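Local structure of malate dehydrogenase (Entamoeba histolytica, 3I0P) at residues Tyr231-Leu235 with Gly236-Glu240; Leu250-Phe253 with Val254-Ser258. The protein binds NAD and probably catalyses the reversible NAD-dependent oxidation of malate to oxaloacetate. One frame throughout, in Å; residues are numbered along the deposited sequence.

Contact 1 (Tyr231-Leu235 with Gly236-Glu240); sequences YLHPL and GGSDE. With NAD (nicotinamide-adenine-dinucleotide), chain B.
E240 OE2 is gripped by two groups: it accepts a hydrogen bond from the adenine amino group of NAD, N6A, at 2.8 Å with an N-H...O angle of 164°, and it forms a salt bridge with K329 of the second subunit. From CG the E240 chain runs extended (chi2 180°), which carries the carboxylate out to the adenine. H245 and K246 of the same chain and several residues of the second subunit also hydrogen-bond the cofactor, so the site spans the dimer interface.

Further back, P234-L235-G236-G237 form a type II beta turn, closed by G237 N donating to P234 O at 2.9 Å. G236 takes the third position with phi 108°, where the lack of a side chain suits the backbone. The carbonyl oxygen of G237 comes within 3.4 Å of P234 CD. Beyond the turn, S238 lies against the imidazole of H233: S238 CB is 3.6 Å from H233 ND1, and its OG sits over one ring face. H233 NE2 is hydrogen-bonded to S208 OG, while its CE1 meets the edge of Y231 in plane. Accepting from the adenine amino group while paired with a lysine would be expected to favour the charged form of the E240 carboxylate.

Contact 2 (Leu250-Phe253 with Val254-Ser258); sequences LSEF and VEIMS
The amide of M257 donates to F253 O at 3.0 Å, and the F253 and M257 side chains, one helical turn apart, meet beside it. Three more i to i+4 bonds accompany it: V254 N to L250 O, E255 N to S251 O, and I256 N to E252 O, the last at 2.8 Å. Some carbonyls take a further donor. V254 O takes both the amide of S258 and its hydroxyl, OG donating at 2.8 Å from above the carbonyl plane; S251 O also accepts from N164, and E255 O from S259 OG. N164 bonds E255 OE2 as well, while OE1 accepts from N146 and the amide of L267, so the buried carboxylate has partners at both oxygens.

M257 CG lies over one face of the F253 ring, 3.4 Å from CE1, and the sulfur stands obliquely 4.7 Å from the ring centroid. Bends at chi2 and chi3 keep SD and CE near CE1 and CZ. I256 CD1 lies against E252 CG (3.8 Å) and OE2 (3.6 Å). The F253-M257 pair is a Met-aromatic contact within helix 244-259, which packs on strand 282-290 through M257 and S258, while F253 packs on I168 and I256 on V304, both of the second subunit.

In the fold
Contact 1 leaves strand 230-232 for the loop that leads into helix 244-259, and contact 2 lies within that helix; their centres are 16 Å apart and they do not touch. The loop is buried at its start but opens towards solvent at D239, and its chemistry is a turn, polar packing and a carboxylate given over to cofactor and lysine. All the touching residues of contact 2 are buried, and there regular helical bonding is joined by an aromatic-thioether pair and a carboxylate satisfied from the same chain. Both reach the second subunit, contact 1 with a salt bridge at the NAD site and contact 2 mainly through packing, including L250 on its counterpart.

Contact 1 (Tyr231-Leu235 with Gly236-Glu240)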
loop_
_atom_site.group_PDB
_atom_site.type_symbol
_atom_site.label_atom_id
_atom_site.label_comp_id
_atom_site.label_asym_id
_atom_site.label_seq_id
_atom_site.Cartn_x
_atom_site.Cartn_y
_atom_site.Cartn_z
ATOM N N TYR A 231 -21.975 5.089 -4.763
ATOM C CA TYR A 231 -20.532 4.851 -4.759
ATOM C C TYR A 231 -20.048 4.051 -3.549
ATOM O O TYR A 231 -20.694 4.049 -2.494
ATOM C CB TYR A 231 -19.783 6.188 -4.843
ATOM C CG TYR A 231 -20.217 7.200 -3.804
ATOM C CD1 TYR A 231 -19.763 7.113 -2.481
ATOM C CD2 TYR A 231 -21.083 8.238 -4.136
ATOM C CE1 TYR A 231 -20.158 8.033 -1.523
ATOM C CE2 TYR A 231 -21.489 9.165 -3.179
ATOM C CZ TYR A 231 -21.020 9.059 -1.875
ATOM O OH TYR A 231 -21.409 9.974 -0.922
ATOM N N LEU A 232 -18.918 3.363 -3.722
ATOM C CA LEU A 232 -18.213 2.677 -2.630
ATOM C C LEU A 232 -17.237 3.628 -1.921
ATOM O O LEU A 232 -16.736 4.583 -2.522
ATOM C CB LEU A 232 -17.433 1.487 -3.181
ATOM C CG LEU A 232 -18.177 0.257 -3.697
ATOM C CD1 LEU A 232 -17.394 -0.382 -4.813
ATOM C CD2 LEU A 232 -18.404 -0.732 -2.585
ATOM N N HIS A 233 -16.973 3.365 -0.643
ATOM C CA HIS A 233 -15.984 4.146 0.120
ATOM C C HIS A 233 -14.600 3.518 0.042
ATOM O O HIS A 233 -14.480 2.294 -0.067
ATOM C CB HIS A 233 -16.397 4.283 1.588
ATOM C CG HIS A 233 -17.684 5.022 1.780
ATOM N ND1 HIS A 233 -17.820 6.366 1.501
ATOM C CD2 HIS A 233 -18.898 4.600 2.206
ATOM C CE1 HIS A 233 -19.061 6.740 1.755
ATOM N NE2 HIS A 233 -19.734 5.688 2.184
ATOM N N PRO A 234 -13.547 4.349 0.109
ATOM C CA PRO A 234 -12.195 3.800 0.201
ATOM C C PRO A 234 -11.967 3.125 1.552
ATOM O O PRO A 234 -12.731 3.357 2.495
ATOM C CB PRO A 234 -11.301 5.045 0.098
ATOM C CG PRO A 234 -12.199 6.166 -0.343
ATOM C CD PRO A 234 -13.548 5.819 0.158
ATOM N N LEU A 235 -10.934 2.293 1.646
ATOM C CA LEU A 235 -10.461 1.841 2.957
ATOM C C LEU A 235 -10.224 3.067 3.874
ATOM O O LEU A 235 -9.499 4.004 3.520
ATOM C CB LEU A 235 -9.212 0.965 2.820
ATOM C CG LEU A 235 -8.463 0.505 4.075
ATOM C CD1 LEU A 235 -9.304 -0.428 4.945
ATOM C CD2 LEU A 235 -7.139 -0.151 3.700
ATOM N N GLY A 236 -10.881 3.067 5.028
ATOM C CA GLY A 236 -10.859 4.223 5.915
ATOM C C GLY A 236 -12.183 4.968 5.942
ATOM O O GLY A 236 -12.348 5.920 6.707
ATOM N N GLY A 237 -13.125 4.546 5.101
ATOM C CA GLY A 237 -14.468 5.117 5.098
ATOM C C GLY A 237 -14.551 6.464 4.412
ATOM O O GLY A 237 -13.891 6.705 3.401
ATOM N N SER A 238 -15.376 7.349 4.958
ATOM C CA SER A 238 -15.623 8.647 4.325
ATOM C C SER A 238 -15.050 9.810 5.115
ATOM O O SER A 238 -14.860 10.886 4.560
ATOM C CB SER A 238 -17.120 8.861 4.058
ATOM O OG SER A 238 -17.910 8.345 5.115
ATOM N N ASP A 239 -14.779 9.586 6.398
ATOM C CA ASP A 239 -14.175 10.605 7.257
ATOM C C ASP A 239 -12.671 10.392 7.410
ATOM O O ASP A 239 -12.201 9.256 7.592
ATOM C CB ASP A 239 -14.813 10.619 8.659
ATOM C CG ASP A 239 -16.335 10.618 8.629
ATOM O OD1 ASP A 239 -16.946 11.428 7.888
ATOM O OD2 ASP A 239 -16.919 9.804 9.369
ATOM N N GLU A 240 -11.933 11.501 7.358
ATOM C CA GLU A 240 -10.491 11.516 7.599
ATOM C C GLU A 240 -10.170 10.932 8.966
ATOM O O GLU A 240 -9.093 10.352 9.177
ATOM C CB GLU A 240 -9.962 12.942 7.547
ATOM C CG GLU A 240 -9.974 13.558 6.178
ATOM C CD GLU A 240 -9.444 14.968 6.190
ATOM O OE1 GLU A 240 -9.482 15.612 7.262
ATOM O OE2 GLU A 240 -8.995 15.437 5.126
HETATM P PA NAD B . -2.122 11.597 8.021
HETATM O O1A NAD B . -1.832 13.008 8.471
HETATM O O2A NAD B . -3.333 10.910 8.566
HETATM O O5B NAD B . -2.208 11.647 6.416
HETATM C C5B NAD B . -1.163 12.286 5.660
HETATM C C4B NAD B . -1.226 11.940 4.166
HETATM O O4B NAD B . -2.576 11.880 3.686
HETATM C C3B NAD B . -0.548 12.984 3.302
HETATM O O3B NAD B . -0.014 12.332 2.138
HETATM C C2B NAD B . -1.675 13.915 2.909
HETATM O O2B NAD B . -1.399 14.586 1.680
HETATM C C1B NAD B . -2.826 12.941 2.751
HETATM N N9A NAD B . -4.179 13.522 2.995
HETATM C C8A NAD B . -4.643 14.045 4.140
HETATM N N7A NAD B . -5.924 14.426 3.945
HETATM C C5A NAD B . -6.263 14.129 2.669
HETATM C C6A NAD B . -7.421 14.279 1.899
HETATM N N6A NAD B . -8.540 14.843 2.417
HETATM N N1A NAD B . -7.427 13.869 0.608
HETATM C C2A NAD B . -6.337 13.315 0.062
HETATM N N3A NAD B . -5.216 13.154 0.778
HETATM C C4A NAD B . -5.155 13.555 2.079
HETATM O O3 NAD B . -0.817 10.646 8.219
HETATM P PN NAD B . -0.148 10.112 9.605
HETATM O O1N NAD B . -0.312 8.611 9.628
HETATM O O2N NAD B . -0.608 10.951 10.772
HETATM O O5D NAD B . 1.412 10.419 9.407
HETATM C C5D NAD B . 1.940 11.730 9.634
HETATM C C4D NAD B . 3.464 11.713 9.533
HETATM O O4D NAD B . 4.025 10.887 10.557
HETATM C C3D NAD B . 3.948 11.141 8.207
HETATM O O3D NAD B . 4.812 12.112 7.598
HETATM C C2D NAD B . 4.669 9.841 8.562
HETATM O O2D NAD B . 5.832 9.537 7.772
HETATM C C1D NAD B . 5.081 10.101 9.994
HETATM N N1N NAD B . 5.321 8.862 10.729
HETATM C C2N NAD B . 6.600 8.479 10.935
HETATM C C3N NAD B . 6.878 7.302 11.635
HETATM C C7N NAD B . 8.296 6.857 11.871
HETATM O O7N NAD B . 8.494 5.821 12.493
HETATM N N7N NAD B . 9.298 7.597 11.403
HETATM C C4N NAD B . 5.818 6.530 12.117
HETATM C C5N NAD B . 4.503 6.945 11.882
HETATM C C6N NAD B . 4.280 8.129 11.180
#

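Contact 2 (Leu250-Phe253 with Val254-Ser258)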
loop_
_atom_site.group_PDB
_atom_site.type_symbol
_atom_site.label_atom_id
_atom_site.label_comp_id
_atom_site.label_asym_id
_atom_site.label_seq_id
_atom_site.Cartn_x
_atom_site.Cartn_y
_atom_site.Cartn_z
ATOM N N LEU A 250 -4.202 5.491 -1.607
ATOM C CA LEU A 250 -3.698 4.188 -2.053
ATOM C C LEU A 250 -4.384 3.729 -3.346
ATOM O O LEU A 250 -3.727 3.238 -4.263
ATOM C CB LEU A 250 -3.815 3.132 -0.941
ATOM C CG LEU A 250 -2.921 3.320 0.306
ATOM C CD1 LEU A 250 -3.298 2.341 1.436
ATOM C CD2 LEU A 250 -1.422 3.237 -0.007
ATOM N N SER A 251 -5.702 3.916 -3.401
ATOM C CA SER A 251 -6.500 3.734 -4.614
ATOM C C SER A 251 -5.890 4.512 -5.790
ATOM O O SER A 251 -5.676 3.954 -6.867
ATOM C CB SER A 251 -7.947 4.179 -4.351
ATOM O OG SER A 251 -8.801 3.956 -5.463
ATOM N N GLU A 252 -5.583 5.790 -5.573
ATOM C CA GLU A 252 -4.970 6.594 -6.631
ATOM C C GLU A 252 -3.589 6.070 -7.042
ATOM O O GLU A 252 -3.270 6.028 -8.241
ATOM C CB GLU A 252 -4.897 8.075 -6.258
ATOM C CG GLU A 252 -4.359 8.908 -7.412
ATOM C CD GLU A 252 -4.221 10.386 -7.123
ATOM O OE1 GLU A 252 -4.672 10.876 -6.063
ATOM O OE2 GLU A 252 -3.648 11.062 -7.992
ATOM N N PHE A 253 -2.784 5.677 -6.049
ATOM C CA PHE A 253 -1.497 5.025 -6.285
ATOM C C PHE A 253 -1.670 3.906 -7.298
ATOM O O PHE A 253 -1.007 3.887 -8.338
ATOM C CB PHE A 253 -0.915 4.494 -4.965
ATOM C CG PHE A 253 0.225 3.511 -5.133
ATOM C CD1 PHE A 253 1.431 3.900 -5.710
ATOM C CD2 PHE A 253 0.096 2.194 -4.685
ATOM C CE1 PHE A 253 2.478 2.984 -5.851
ATOM C CE2 PHE A 253 1.144 1.273 -4.820
ATOM C CZ PHE A 253 2.331 1.672 -5.400
ATOM N N VAL A 254 -2.597 2.998 -7.012
ATOM C CA VAL A 254 -2.877 1.885 -7.907
ATOM C C VAL A 254 -3.221 2.377 -9.322
ATOM O O VAL A 254 -2.661 1.889 -10.313
ATOM C CB VAL A 254 -3.980 0.973 -7.341
ATOM C CG1 VAL A 254 -4.479 0.003 -8.413
ATOM C CG2 VAL A 254 -3.453 0.226 -6.126
ATOM N N GLU A 255 -4.111 3.363 -9.390
ATOM C CA GLU A 255 -4.547 3.950 -10.648
ATOM C C GLU A 255 -3.381 4.478 -11.490
ATOM O O GLU A 255 -3.285 4.185 -12.692
ATOM C CB GLU A 255 -5.534 5.083 -10.359
ATOM C CG GLU A 255 -6.216 5.665 -11.591
ATOM C CD GLU A 255 -7.346 4.789 -12.100
ATOM O OE1 GLU A 255 -7.510 4.711 -13.333
ATOM O OE2 GLU A 255 -8.064 4.173 -11.271
ATOM N N ILE A 256 -2.506 5.264 -10.857
ATOM C CA ILE A 256 -1.359 5.872 -11.538
ATOM C C ILE A 256 -0.394 4.804 -12.027
ATOM O O ILE A 256 0.041 4.841 -13.173
ATOM C CB ILE A 256 -0.633 6.864 -10.632
ATOM C CG1 ILE A 256 -1.512 8.089 -10.398
ATOM C CG2 ILE A 256 0.713 7.263 -11.222
ATOM C CD1 ILE A 256 -1.025 8.957 -9.272
ATOM N N MET A 257 -0.083 3.841 -11.165
ATOM C CA MET A 257 0.787 2.723 -11.530
ATOM C C MET A 257 0.203 1.913 -12.684
ATOM O O MET A 257 0.941 1.393 -13.518
ATOM C CB MET A 257 1.020 1.792 -10.322
ATOM C CG MET A 257 1.713 2.436 -9.128
ATOM S SD MET A 257 3.445 2.770 -9.455
ATOM C CE MET A 257 4.205 1.212 -8.986
ATOM N N SER A 258 -1.125 1.798 -12.718
ATOM C CA SER A 258 -1.804 0.977 -13.725
ATOM C C SER A 258 -1.963 1.694 -15.054
ATOM O O SER A 258 -1.840 1.056 -16.093
ATOM C CB SER A 258 -3.158 0.478 -13.216
ATOM O OG SER A 258 -2.976 -0.267 -12.021
#